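Local atomic coordinates of putative aldolase (Bacteroides vulgatus ATCC 8482, PDB entry 3DXI), a protein that is of unknown function but folds as a TIM barrel and probably belongs with the HMGL-like family of enzymes. Residues 6-11 and 190-195; 44-49 and 94-99; 213-218 and 232-237. One frame throughout, in Å; residues are numbered along the deposited sequence.

The three contacts illustrate how a TIM barrel, eight parallel strands closed into a ring, is tied together at its mouth and between its strands and outer elements. Interaction 1 joins the ends of strands 4-7 and 189-192, and strand 214-217, which lies between them in the barrel, carries interaction 3; these two contacts have centres about 8 Å apart. Interaction 2 begins from strand 40-45, the neighbour of 4-7 on its other side, with its centre about 20 Å from interaction 1 and about 27 Å from interaction 3. Along the chain, interaction 2 is nested in the long loop closed by interaction 1, and interaction 3 follows both. Closing the barrel thus sets the first strand, 4-7, beside the last, 214-217.

Interaction 1: 6-11 and 190-195; sequences LDCTLR and GFHGHD
His-192 ND1 hydrogen-bonds to Asp-216 OD2, an oxygen that also takes a salt bridge from Arg-105; this bond helps set the turn of the imidazole, which presents CE1 to Cys-8 and Arg-11. The setting is the C-terminal mouth of a TIM barrel, where the first strand, 4-7, and the seventh, 189-192, end on either side of strand 214-217. No hydrogen bond joins the two segments; a single carbon, His-192 CE1, takes both approaches. Cys-8 SG lies 3.7 Å from His-192 CE1. Measured from the ring centroid of His-192, 4.7 Å away, Cys-8 SG is 67° off the normal, an oblique sulfur-aromatic contact. From helix 9-13 comes Arg-11, whose NH2 stands 3.9 Å from His-192 CE1, with the guanidinium and ring planes 48° apart. Bends at chi2 and chi3 fold the arginine back toward the histidine, while its NE forms a salt bridge with Glu-42, so the cation has an anionic partner on the next strand. Where strand turns into helix, an Asx turn is formed: Thr-9 N donates to Asp-7 OD1 over 3.0 Å, meeting it from above the carboxylate plane, and Tyr-29 OH also bonds to this oxygen. Cys-8, the residue after Asp-7, is the N-cap of helix 9-13. The His-Gly-His sequence at the end of the seventh strand resembles the His-X-His signature of HMGL-like relatives. His-192 NE2 lies in the plane of the His-194 ring, at its edge.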
ATOM      1  N   LEU A   6      -4.198  17.890  -5.585  1.00  8.20           N
ATOM      2  CA  LEU A   6      -3.038  18.718  -5.275  1.00  8.16           C
ATOM      3  C   LEU A   6      -1.775  17.898  -5.061  1.00  7.69           C
ATOM      4  O   LEU A   6      -1.756  16.946  -4.279  1.00  9.15           O
ATOM      5  CB  LEU A   6      -3.317  19.564  -4.023  1.00  7.14           C
ATOM      6  CG  LEU A   6      -2.237  20.543  -3.540  1.00  6.62           C
ATOM      7  CD1 LEU A   6      -2.888  21.645  -2.706  1.00  7.08           C
ATOM      8  CD2 LEU A   6      -1.185  19.804  -2.721  1.00  5.86           C
ATOM      9  N   ASP A   7      -0.715  18.271  -5.768  1.00  7.91           N
ATOM     10  CA  ASP A   7       0.558  17.580  -5.631  1.00  6.31           C
ATOM     11  C   ASP A   7       1.520  18.474  -4.861  1.00  7.34           C
ATOM     12  O   ASP A   7       1.691  19.656  -5.189  1.00  7.70           O
ATOM     13  CB  ASP A   7       1.130  17.239  -7.005  1.00  6.06           C
ATOM     14  CG  ASP A   7       2.429  16.473  -6.917  1.00  5.41           C
ATOM     15  OD1 ASP A   7       3.482  17.102  -6.700  1.00  8.54           O
ATOM     16  OD2 ASP A   7       2.397  15.234  -7.048  1.00  7.55           O
ATOM     17  N   CYS A   8       2.129  17.911  -3.821  1.00  8.51           N
ATOM     18  CA  CYS A   8       3.069  18.656  -2.994  1.00  9.36           C
ATOM     19  C   CYS A   8       4.449  18.013  -2.936  1.00  8.93           C
ATOM     20  O   CYS A   8       5.134  18.088  -1.920  1.00  9.73           O
ATOM     21  CB  CYS A   8       2.505  18.829  -1.573  1.00 10.10           C
ATOM     22  SG  CYS A   8       1.932  17.306  -0.761  1.00 10.93           S
ATOM     23  N   THR A   9       4.861  17.407  -4.044  1.00  8.81           N
ATOM     24  CA  THR A   9       6.158  16.739  -4.130  1.00  9.76           C
ATOM     25  C   THR A   9       7.344  17.572  -3.629  1.00  9.28           C
ATOM     26  O   THR A   9       8.067  17.150  -2.724  1.00  9.55           O
ATOM     27  CB  THR A   9       6.453  16.300  -5.589  1.00  8.74           C
ATOM     28  OG1 THR A   9       5.366  15.502  -6.081  1.00  7.66           O
ATOM     29  CG2 THR A   9       7.735  15.490  -5.651  1.00  7.06           C
ATOM     30  N   LEU A  10       7.544  18.753  -4.206  1.00 10.50           N
ATOM     31  CA  LEU A  10       8.672  19.607  -3.816  1.00 10.63           C
ATOM     32  C   LEU A  10       8.651  20.108  -2.374  1.00 10.86           C
ATOM     33  O   LEU A  10       9.694  20.177  -1.719  1.00 10.42           O
ATOM     34  CB  LEU A  10       8.780  20.810  -4.761  1.00  9.68           C
ATOM     35  CG  LEU A  10       8.963  20.501  -6.251  1.00  9.60           C
ATOM     36  CD1 LEU A  10       9.146  21.800  -7.021  1.00  8.46           C
ATOM     37  CD2 LEU A  10      10.171  19.590  -6.452  1.00 10.62           C
ATOM     38  N   ARG A  11       7.465  20.462  -1.886  1.00 10.13           N
ATOM     39  CA  ARG A  11       7.317  20.975  -0.528  1.00 11.42           C
ATOM     40  C   ARG A  11       7.523  19.888   0.522  1.00 13.85           C
ATOM     41  O   ARG A  11       8.240  20.080   1.506  1.00 12.77           O
ATOM     42  CB  ARG A  11       5.922  21.599  -0.358  1.00 11.10           C
ATOM     43  CG  ARG A  11       5.691  22.321   0.973  1.00 10.85           C
ATOM     44  CD  ARG A  11       5.325  21.365   2.105  1.00 12.07           C
ATOM     45  NE  ARG A  11       3.997  20.775   1.935  1.00 11.08           N
ATOM     46  CZ  ARG A  11       3.446  19.921   2.793  1.00 14.33           C
ATOM     47  NH1 ARG A  11       4.105  19.551   3.883  1.00 13.86           N
ATOM     48  NH2 ARG A  11       2.231  19.440   2.568  1.00 13.55           N
ATOM     49  N   GLY A 190     -10.456  18.689   2.413  1.00  6.69           N
ATOM     50  CA  GLY A 190      -9.436  17.892   1.754  1.00  6.82           C
ATOM     51  C   GLY A 190      -8.861  16.829   2.675  1.00  6.70           C
ATOM     52  O   GLY A 190      -9.103  16.836   3.888  1.00  6.04           O
ATOM     53  N   PHE A 191      -8.095  15.911   2.094  1.00  6.76           N
ATOM     54  CA  PHE A 191      -7.461  14.836   2.843  1.00  6.74           C
ATOM     55  C   PHE A 191      -6.018  14.656   2.391  1.00  6.97           C
ATOM     56  O   PHE A 191      -5.724  14.643   1.189  1.00  6.28           O
ATOM     57  CB  PHE A 191      -8.202  13.515   2.627  1.00  5.96           C
ATOM     58  CG  PHE A 191      -7.533  12.330   3.284  1.00  6.71           C
ATOM     59  CD1 PHE A 191      -7.489  12.218   4.680  1.00  6.72           C
ATOM     60  CD2 PHE A 191      -6.924  11.339   2.510  1.00  6.74           C
ATOM     61  CE1 PHE A 191      -6.851  11.138   5.297  1.00  7.87           C
ATOM     62  CE2 PHE A 191      -6.282  10.249   3.112  1.00  6.94           C
ATOM     63  CZ  PHE A 191      -6.244  10.145   4.511  1.00  7.61           C
ATOM     64  N   HIS A 192      -5.118  14.530   3.357  1.00  7.17           N
ATOM     65  CA  HIS A 192      -3.708  14.305   3.064  1.00  9.33           C
ATOM     66  C   HIS A 192      -3.313  13.062   3.854  1.00  9.27           C
ATOM     67  O   HIS A 192      -3.087  13.123   5.065  1.00 10.53           O
ATOM     68  CB  HIS A 192      -2.850  15.502   3.489  1.00 10.31           C
ATOM     69  CG  HIS A 192      -1.398  15.353   3.147  1.00 12.24           C
ATOM     70  ND1 HIS A 192      -0.682  16.331   2.490  1.00 14.46           N
ATOM     71  CD2 HIS A 192      -0.522  14.347   3.387  1.00 12.13           C
ATOM     72  CE1 HIS A 192       0.570  15.936   2.343  1.00 14.34           C
ATOM     73  NE2 HIS A 192       0.694  14.735   2.879  1.00 13.53           N
ATOM     74  N   GLY A 193      -3.246  11.928   3.169  1.00  8.15           N
ATOM     75  CA  GLY A 193      -2.908  10.705   3.862  1.00  9.31           C
ATOM     76  C   GLY A 193      -1.443  10.343   3.812  1.00  9.74           C
ATOM     77  O   GLY A 193      -0.719  10.755   2.903  1.00 10.71           O
ATOM     78  N   HIS A 194      -0.993   9.594   4.812  1.00  9.21           N
ATOM     79  CA  HIS A 194       0.385   9.127   4.840  1.00 10.01           C
ATOM     80  C   HIS A 194       0.335   7.628   4.583  1.00 10.35           C
ATOM     81  O   HIS A 194      -0.696   6.984   4.821  1.00  9.66           O
ATOM     82  CB  HIS A 194       1.047   9.442   6.176  1.00 11.79           C
ATOM     83  CG  HIS A 194       1.470  10.873   6.306  1.00 14.50           C
ATOM     84  ND1 HIS A 194       2.028  11.384   7.457  1.00 17.60           N
ATOM     85  CD2 HIS A 194       1.425  11.896   5.423  1.00 15.70           C
ATOM     86  CE1 HIS A 194       2.304  12.663   7.278  1.00 17.95           C
ATOM     87  NE2 HIS A 194       1.949  12.999   6.052  1.00 17.36           N
ATOM     88  N   ASP A 195       1.442   7.073   4.103  1.00  8.85           N
ATOM     89  CA  ASP A 195       1.480   5.665   3.743  1.00 10.81           C
ATOM     90  C   ASP A 195       2.125   4.691   4.722  1.00 10.45           C
ATOM     91  O   ASP A 195       2.591   3.626   4.312  1.00 10.93           O
ATOM     92  CB  ASP A 195       2.145   5.531   2.366  1.00 11.67           C
ATOM     93  CG  ASP A 195       1.271   4.802   1.366  1.00 14.61           C
ATOM     94  OD1 ASP A 195       0.031   4.895   1.486  1.00 17.39           O
ATOM     95  OD2 ASP A 195       1.820   4.146   0.456  1.00 17.02           O
TER

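Interaction 2: 44-49 and 94-99; sequences GYRNKP and LLPIIG
At the C-terminal end of the second barrel strand, Arg-46 reaches across to the loop that leads from helix 90-94 toward strand 103-108. Its guanidinium lies flat beneath a methyl group: Ile-97 CG2 sits over the centre of one face, 3.7 Å above the plane. Pro-96 approaches less squarely, with CB 3.9 Å from Arg-46 NH2. The arginine and isoleucine side chains run past one another in opposite directions, and CG of Arg-46 comes to 4.2 Å from CD1 of Ile-97. The loop forms part of the beta-alpha-beta crossover that joins the third and fourth strands of the TIM barrel, 75-81 and 103-108. The polar rim of the guanidinium is used on backbone carbonyls: NE donates to Leu-93 O in the last turn of helix 90-94, NH1 to Thr-60 O, and NH2 makes a weak bond to His-92 O. These bonds fix the rotation of the group, which bends at chi2 and chi3 (-67° and -77°) bring round to the loop. On the loop side, a short 3-10 segment follows the helix, and Ile-97 N bonds to Leu-94 O over 2.9 Å. Ile-97 also packs on Leu-65 of helix 62-71 and on Ile-104 of strand 103-108.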
ATOM      1  N   GLY A  44       6.521  24.724  -2.272  1.00  8.79           N
ATOM      2  CA  GLY A  44       7.469  24.953  -1.199  1.00  9.08           C
ATOM      3  C   GLY A  44       6.968  25.800  -0.053  1.00  9.33           C
ATOM      4  O   GLY A  44       5.782  26.115   0.041  1.00 10.27           O
ATOM      5  N   TYR A  45       7.898  26.165   0.821  1.00 10.19           N
ATOM      6  CA  TYR A  45       7.615  26.978   1.994  1.00  8.93           C
ATOM      7  C   TYR A  45       8.114  28.401   1.794  1.00 10.72           C
ATOM      8  O   TYR A  45       8.929  28.673   0.905  1.00  9.58           O
ATOM      9  CB  TYR A  45       8.355  26.419   3.218  1.00  8.24           C
ATOM     10  CG  TYR A  45       7.863  25.087   3.745  1.00  7.88           C
ATOM     11  CD1 TYR A  45       6.828  25.029   4.677  1.00  7.19           C
ATOM     12  CD2 TYR A  45       8.441  23.889   3.322  1.00  7.25           C
ATOM     13  CE1 TYR A  45       6.377  23.809   5.182  1.00  9.46           C
ATOM     14  CE2 TYR A  45       7.998  22.654   3.818  1.00  7.74           C
ATOM     15  CZ  TYR A  45       6.966  22.628   4.749  1.00  9.81           C
ATOM     16  OH  TYR A  45       6.513  21.437   5.248  1.00  9.00           O
ATOM     17  N   ARG A  46       7.597  29.298   2.628  1.00  8.59           N
ATOM     18  CA  ARG A  46       8.041  30.681   2.685  1.00 11.01           C
ATOM     19  C   ARG A  46       8.471  30.684   4.159  1.00 12.40           C
ATOM     20  O   ARG A  46       7.735  30.211   5.020  1.00 13.10           O
ATOM     21  CB  ARG A  46       6.895  31.670   2.437  1.00 10.15           C
ATOM     22  CG  ARG A  46       6.542  31.897   0.961  1.00  9.03           C
ATOM     23  CD  ARG A  46       7.650  32.615   0.181  1.00 10.23           C
ATOM     24  NE  ARG A  46       7.706  34.057   0.439  1.00  8.92           N
ATOM     25  CZ  ARG A  46       8.596  34.886  -0.110  1.00 10.96           C
ATOM     26  NH1 ARG A  46       9.511  34.422  -0.956  1.00 10.11           N
ATOM     27  NH2 ARG A  46       8.587  36.179   0.197  1.00  8.66           N
ATOM     28  N   ASN A  47       9.667  31.175   4.448  1.00 12.48           N
ATOM     29  CA  ASN A  47      10.168  31.163   5.818  1.00 12.66           C
ATOM     30  C   ASN A  47      10.976  32.390   6.175  1.00 12.73           C
ATOM     31  O   ASN A  47      11.441  33.118   5.307  1.00 12.42           O
ATOM     32  CB  ASN A  47      11.094  29.956   6.033  1.00 12.41           C
ATOM     33  CG  ASN A  47      10.396  28.764   6.660  1.00 13.65           C
ATOM     34  OD1 ASN A  47      10.337  27.687   6.067  1.00 14.75           O
ATOM     35  ND2 ASN A  47       9.887  28.941   7.874  1.00 13.09           N
ATOM     36  N   LYS A  48      11.146  32.593   7.474  1.00 14.16           N
ATOM     37  CA  LYS A  48      11.973  33.673   7.984  1.00 14.49           C
ATOM     38  C   LYS A  48      13.344  32.994   8.051  1.00 14.21           C
ATOM     39  O   LYS A  48      13.427  31.775   7.963  1.00 14.54           O
ATOM     40  CB  LYS A  48      11.490  34.095   9.374  1.00 15.68           C
ATOM     41  CG  LYS A  48      10.114  34.766   9.348  1.00 17.84           C
ATOM     42  CD  LYS A  48       9.634  35.171  10.744  1.00 17.71           C
ATOM     43  CE  LYS A  48       9.318  33.966  11.611  1.00 15.95           C
ATOM     44  NZ  LYS A  48       8.687  34.362  12.911  1.00 19.67           N
ATOM     45  N   PRO A  49      14.435  33.761   8.185  1.00 15.38           N
ATOM     46  CA  PRO A  49      15.753  33.114   8.244  1.00 15.14           C
ATOM     47  C   PRO A  49      15.856  32.001   9.287  1.00 15.51           C
ATOM     48  O   PRO A  49      15.617  32.220  10.476  1.00 16.20           O
ATOM     49  CB  PRO A  49      16.689  34.282   8.527  1.00 15.22           C
ATOM     50  CG  PRO A  49      16.017  35.411   7.795  1.00 15.70           C
ATOM     51  CD  PRO A  49      14.568  35.227   8.182  1.00 13.96           C
ATOM     52  N   LEU A  94       4.552  37.128   2.637  1.00 14.16           N
ATOM     53  CA  LEU A  94       3.606  37.033   1.528  1.00 13.54           C
ATOM     54  C   LEU A  94       3.476  38.216   0.569  1.00 14.38           C
ATOM     55  O   LEU A  94       3.202  38.029  -0.615  1.00 14.82           O
ATOM     56  CB  LEU A  94       2.222  36.688   2.090  1.00 12.33           C
ATOM     57  CG  LEU A  94       2.194  35.432   2.970  1.00 12.13           C
ATOM     58  CD1 LEU A  94       0.791  35.159   3.476  1.00  9.47           C
ATOM     59  CD2 LEU A  94       2.690  34.259   2.167  1.00 11.18           C
ATOM     60  N   LEU A  95       3.663  39.428   1.076  1.00 15.48           N
ATOM     61  CA  LEU A  95       3.533  40.616   0.247  1.00 16.75           C
ATOM     62  C   LEU A  95       4.337  40.520  -1.054  1.00 15.78           C
ATOM     63  O   LEU A  95       3.839  40.864  -2.125  1.00 15.99           O
ATOM     64  CB  LEU A  95       3.963  41.848   1.046  1.00 19.93           C
ATOM     65  CG  LEU A  95       3.243  43.167   0.765  1.00 23.56           C
ATOM     66  CD1 LEU A  95       1.767  43.040   1.121  1.00 23.06           C
ATOM     67  CD2 LEU A  95       3.894  44.274   1.590  1.00 24.40           C
ATOM     68  N   PRO A  96       5.587  40.029  -0.983  1.00 14.83           N
ATOM     69  CA  PRO A  96       6.381  39.931  -2.214  1.00 13.71           C
ATOM     70  C   PRO A  96       5.861  38.941  -3.253  1.00 12.90           C
ATOM     71  O   PRO A  96       6.247  39.010  -4.420  1.00 13.36           O
ATOM     72  CB  PRO A  96       7.768  39.532  -1.705  1.00 12.48           C
ATOM     73  CG  PRO A  96       7.801  40.106  -0.303  1.00 13.86           C
ATOM     74  CD  PRO A  96       6.421  39.766   0.203  1.00 13.18           C
ATOM     75  N   ILE A  97       4.981  38.028  -2.845  1.00 12.52           N
ATOM     76  CA  ILE A  97       4.486  37.022  -3.782  1.00 11.99           C
ATOM     77  C   ILE A  97       3.045  37.186  -4.257  1.00 12.65           C
ATOM     78  O   ILE A  97       2.481  36.267  -4.846  1.00 12.79           O
ATOM     79  CB  ILE A  97       4.650  35.586  -3.202  1.00 10.96           C
ATOM     80  CG1 ILE A  97       3.711  35.385  -2.012  1.00 10.46           C
ATOM     81  CG2 ILE A  97       6.093  35.358  -2.764  1.00  9.12           C
ATOM     82  CD1 ILE A  97       3.826  34.007  -1.367  1.00 12.71           C
ATOM     83  N   ILE A  98       2.443  38.342  -4.014  1.00 14.33           N
ATOM     84  CA  ILE A  98       1.074  38.548  -4.469  1.00 15.80           C
ATOM     85  C   ILE A  98       1.054  38.389  -5.987  1.00 15.85           C
ATOM     86  O   ILE A  98       1.988  38.803  -6.673  1.00 14.02           O
ATOM     87  CB  ILE A  98       0.552  39.951  -4.088  1.00 16.23           C
ATOM     88  CG1 ILE A  98       1.583  41.012  -4.473  1.00 18.55           C
ATOM     89  CG2 ILE A  98       0.262  40.011  -2.594  1.00 14.14           C
ATOM     90  CD1 ILE A  98       1.178  42.436  -4.109  1.00 21.50           C
ATOM     91  N   GLY A  99       0.004  37.759  -6.505  1.00 16.03           N
ATOM     92  CA  GLY A  99      -0.096  37.560  -7.939  1.00 14.97           C
ATOM     93  C   GLY A  99       0.711  36.389  -8.470  1.00 16.08           C
ATOM     94  O   GLY A  99       0.446  35.895  -9.565  1.00 18.34           O
TER

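Interaction 3: 213-218 and 232-237; sequences DFIDAT and ELLLTY
The carboxylate of Glu-232 is the flat side-chain group at this interface, and its OE1 comes to 4.0 Å from Thr-218 O. Both atoms are acceptors, so no bond forms between them; OE1 instead accepts the backbone N-H of Thr-220, just past the strand. Around the glutamate lie Leu-251 and Ile-255 of helix 248-265, and Met-274 of the neighbouring subunit. With CG placed between the backbone N and the carbonyl carbon (chi1 60°) and a bend at chi2, the chain is turned to bring its acid end to the strand terminus. Two residues on, at Leu-234, the contact becomes wholly apolar. Leu-234 directs its CD2 branch at the strand, meeting Ile-215 CG2 at 3.9 Å and Ala-217 CB at a looser 4.4 Å, and the leucine and isoleucine side chains meet at a slant. Ile-208 of helix 200-209 packs against both Ile-215 and Leu-234, extending the hydrophobic layer toward that helix. Within helix 231-241, Glu-232 O is gripped twice: Thr-236 N bonds to it at 3.0 Å and Thr-236 OG1 at 2.9 Å, from opposite faces of the carbonyl plane. Ile-215 and Ala-217 face the helix, whereas Asp-216 points away from it. An apolar seam of this kind, between a strand and the helix that follows it, is the packing by which a TIM barrel wraps its helices round its sheet.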
ATOM      1  N   ASP A 213     -13.566  17.353  -1.386  1.00  9.67           N
ATOM      2  CA  ASP A 213     -13.192  18.355  -2.384  1.00  9.97           C
ATOM      3  C   ASP A 213     -11.725  18.369  -2.838  1.00 10.29           C
ATOM      4  O   ASP A 213     -11.434  18.713  -3.986  1.00 10.19           O
ATOM      5  CB  ASP A 213     -13.557  19.743  -1.842  1.00  9.71           C
ATOM      6  CG  ASP A 213     -14.991  19.815  -1.336  1.00 10.35           C
ATOM      7  OD1 ASP A 213     -15.908  19.988  -2.161  1.00 13.47           O
ATOM      8  OD2 ASP A 213     -15.205  19.687  -0.115  1.00  9.13           O
ATOM      9  N   PHE A 214     -10.812  18.004  -1.942  1.00  9.42           N
ATOM     10  CA  PHE A 214      -9.374  18.014  -2.235  1.00 10.32           C
ATOM     11  C   PHE A 214      -8.632  16.759  -1.767  1.00 10.24           C
ATOM     12  O   PHE A 214      -8.946  16.193  -0.719  1.00  9.48           O
ATOM     13  CB  PHE A 214      -8.715  19.215  -1.546  1.00  8.15           C
ATOM     14  CG  PHE A 214      -8.674  20.469  -2.374  1.00  9.86           C
ATOM     15  CD1 PHE A 214      -7.573  20.747  -3.182  1.00  9.54           C
ATOM     16  CD2 PHE A 214      -9.708  21.400  -2.309  1.00 11.99           C
ATOM     17  CE1 PHE A 214      -7.497  21.935  -3.907  1.00  9.91           C
ATOM     18  CE2 PHE A 214      -9.646  22.596  -3.033  1.00 11.29           C
ATOM     19  CZ  PHE A 214      -8.535  22.862  -3.831  1.00 12.49           C
ATOM     20  N   ILE A 215      -7.644  16.331  -2.546  1.00  8.36           N
ATOM     21  CA  ILE A 215      -6.808  15.190  -2.170  1.00  8.64           C
ATOM     22  C   ILE A 215      -5.352  15.556  -2.458  1.00  8.12           C
ATOM     23  O   ILE A 215      -5.038  16.076  -3.529  1.00  7.14           O
ATOM     24  CB  ILE A 215      -7.145  13.896  -2.955  1.00  7.44           C
ATOM     25  CG1 ILE A 215      -8.539  13.390  -2.578  1.00  8.09           C
ATOM     26  CG2 ILE A 215      -6.109  12.818  -2.639  1.00  7.05           C
ATOM     27  CD1 ILE A 215      -8.678  12.995  -1.121  1.00  8.27           C
ATOM     28  N   ASP A 216      -4.487  15.295  -1.482  1.00  7.89           N
ATOM     29  CA  ASP A 216      -3.049  15.558  -1.574  1.00  7.94           C
ATOM     30  C   ASP A 216      -2.291  14.263  -1.889  1.00  8.68           C
ATOM     31  O   ASP A 216      -2.651  13.183  -1.410  1.00  8.15           O
ATOM     32  CB  ASP A 216      -2.507  16.095  -0.239  1.00  5.51           C
ATOM     33  CG  ASP A 216      -2.836  17.560   0.006  1.00  8.13           C
ATOM     34  OD1 ASP A 216      -3.745  18.111  -0.657  1.00  9.58           O
ATOM     35  OD2 ASP A 216      -2.180  18.156   0.889  1.00  7.85           O
ATOM     36  N   ALA A 217      -1.226  14.388  -2.673  1.00  8.23           N
ATOM     37  CA  ALA A 217      -0.374  13.254  -3.027  1.00  8.20           C
ATOM     38  C   ALA A 217       0.930  13.814  -3.584  1.00  7.89           C
ATOM     39  O   ALA A 217       1.043  15.018  -3.793  1.00  8.77           O
ATOM     40  CB  ALA A 217      -1.062  12.371  -4.060  1.00  8.81           C
ATOM     41  N   THR A 218       1.918  12.948  -3.800  1.00  8.57           N
ATOM     42  CA  THR A 218       3.204  13.368  -4.346  1.00  6.79           C
ATOM     43  C   THR A 218       3.741  12.284  -5.280  1.00  7.75           C
ATOM     44  O   THR A 218       3.372  11.116  -5.152  1.00  7.54           O
ATOM     45  CB  THR A 218       4.250  13.622  -3.225  1.00  6.86           C
ATOM     46  OG1 THR A 218       4.502  12.405  -2.510  1.00  5.16           O
ATOM     47  CG2 THR A 218       3.744  14.682  -2.250  1.00  4.37           C
ATOM     48  N   GLU A 232       0.968   8.764  -8.662  1.00  5.73           N
ATOM     49  CA  GLU A 232       0.799   7.840  -9.782  1.00  7.54           C
ATOM     50  C   GLU A 232      -0.202   6.735  -9.454  1.00  7.65           C
ATOM     51  O   GLU A 232      -0.899   6.245 -10.342  1.00  6.66           O
ATOM     52  CB  GLU A 232       2.143   7.209 -10.188  1.00  7.65           C
ATOM     53  CG  GLU A 232       2.830   6.416  -9.072  1.00  7.96           C
ATOM     54  CD  GLU A 232       3.820   7.250  -8.299  1.00  9.70           C
ATOM     55  OE1 GLU A 232       3.595   8.474  -8.167  1.00 10.60           O
ATOM     56  OE2 GLU A 232       4.823   6.683  -7.813  1.00 11.05           O
ATOM     57  N   LEU A 233      -0.268   6.332  -8.187  1.00  8.74           N
ATOM     58  CA  LEU A 233      -1.209   5.284  -7.792  1.00  8.79           C
ATOM     59  C   LEU A 233      -2.628   5.844  -7.805  1.00  8.06           C
ATOM     60  O   LEU A 233      -3.569   5.176  -8.233  1.00  7.19           O
ATOM     61  CB  LEU A 233      -0.880   4.743  -6.397  1.00  9.68           C
ATOM     62  CG  LEU A 233      -1.788   3.615  -5.897  1.00  8.37           C
ATOM     63  CD1 LEU A 233      -1.844   2.493  -6.925  1.00  9.26           C
ATOM     64  CD2 LEU A 233      -1.260   3.082  -4.576  1.00  9.46           C
ATOM     65  N   LEU A 234      -2.775   7.077  -7.332  1.00  7.57           N
ATOM     66  CA  LEU A 234      -4.080   7.733  -7.308  1.00  8.06           C
ATOM     67  C   LEU A 234      -4.626   7.875  -8.726  1.00  7.68           C
ATOM     68  O   LEU A 234      -5.750   7.465  -9.002  1.00  6.94           O
ATOM     69  CB  LEU A 234      -3.971   9.117  -6.667  1.00  5.75           C
ATOM     70  CG  LEU A 234      -5.209  10.018  -6.656  1.00  5.76           C
ATOM     71  CD1 LEU A 234      -6.363   9.335  -5.927  1.00  4.92           C
ATOM     72  CD2 LEU A 234      -4.849  11.342  -5.981  1.00  6.75           C
ATOM     73  N   LEU A 235      -3.816   8.445  -9.618  1.00  8.01           N
ATOM     74  CA  LEU A 235      -4.221   8.660 -11.005  1.00  8.94           C
ATOM     75  C   LEU A 235      -4.520   7.360 -11.736  1.00  8.76           C
ATOM     76  O   LEU A 235      -5.462   7.288 -12.522  1.00  9.76           O
ATOM     77  CB  LEU A 235      -3.146   9.438 -11.772  1.00  6.96           C
ATOM     78  CG  LEU A 235      -2.860  10.854 -11.269  1.00 10.43           C
ATOM     79  CD1 LEU A 235      -1.828  11.511 -12.178  1.00  9.83           C
ATOM     80  CD2 LEU A 235      -4.143  11.674 -11.245  1.00  8.10           C
ATOM     81  N   THR A 236      -3.713   6.334 -11.500  1.00  7.53           N
ATOM     82  CA  THR A 236      -3.964   5.056 -12.152  1.00  7.90           C
ATOM     83  C   THR A 236      -5.328   4.519 -11.727  1.00  8.49           C
ATOM     84  O   THR A 236      -6.124   4.101 -12.566  1.00  7.64           O
ATOM     85  CB  THR A 236      -2.881   4.021 -11.805  1.00  7.38           C
ATOM     86  OG1 THR A 236      -1.645   4.414 -12.416  1.00  8.50           O
ATOM     87  CG2 THR A 236      -3.266   2.646 -12.330  1.00  6.46           C
ATOM     88  N   TYR A 237      -5.600   4.558 -10.423  1.00  8.41           N
ATOM     89  CA  TYR A 237      -6.871   4.073  -9.891  1.00  8.56           C
ATOM     90  C   TYR A 237      -8.062   4.860 -10.443  1.00  8.20           C
ATOM     91  O   TYR A 237      -9.053   4.273 -10.884  1.00  7.29           O
ATOM     92  CB  TYR A 237      -6.894   4.164  -8.362  1.00  9.58           C
ATOM     93  CG  TYR A 237      -8.035   3.378  -7.742  1.00 11.64           C
ATOM     94  CD1 TYR A 237      -7.855   2.051  -7.346  1.00 11.69           C
ATOM     95  CD2 TYR A 237      -9.306   3.941  -7.600  1.00 11.55           C
ATOM     96  CE1 TYR A 237      -8.906   1.303  -6.830  1.00 13.69           C
ATOM     97  CE2 TYR A 237     -10.373   3.196  -7.082  1.00 13.32           C
ATOM     98  CZ  TYR A 237     -10.159   1.878  -6.701  1.00 13.79           C
ATOM     99  OH  TYR A 237     -11.188   1.117  -6.198  1.00 16.37           O
TER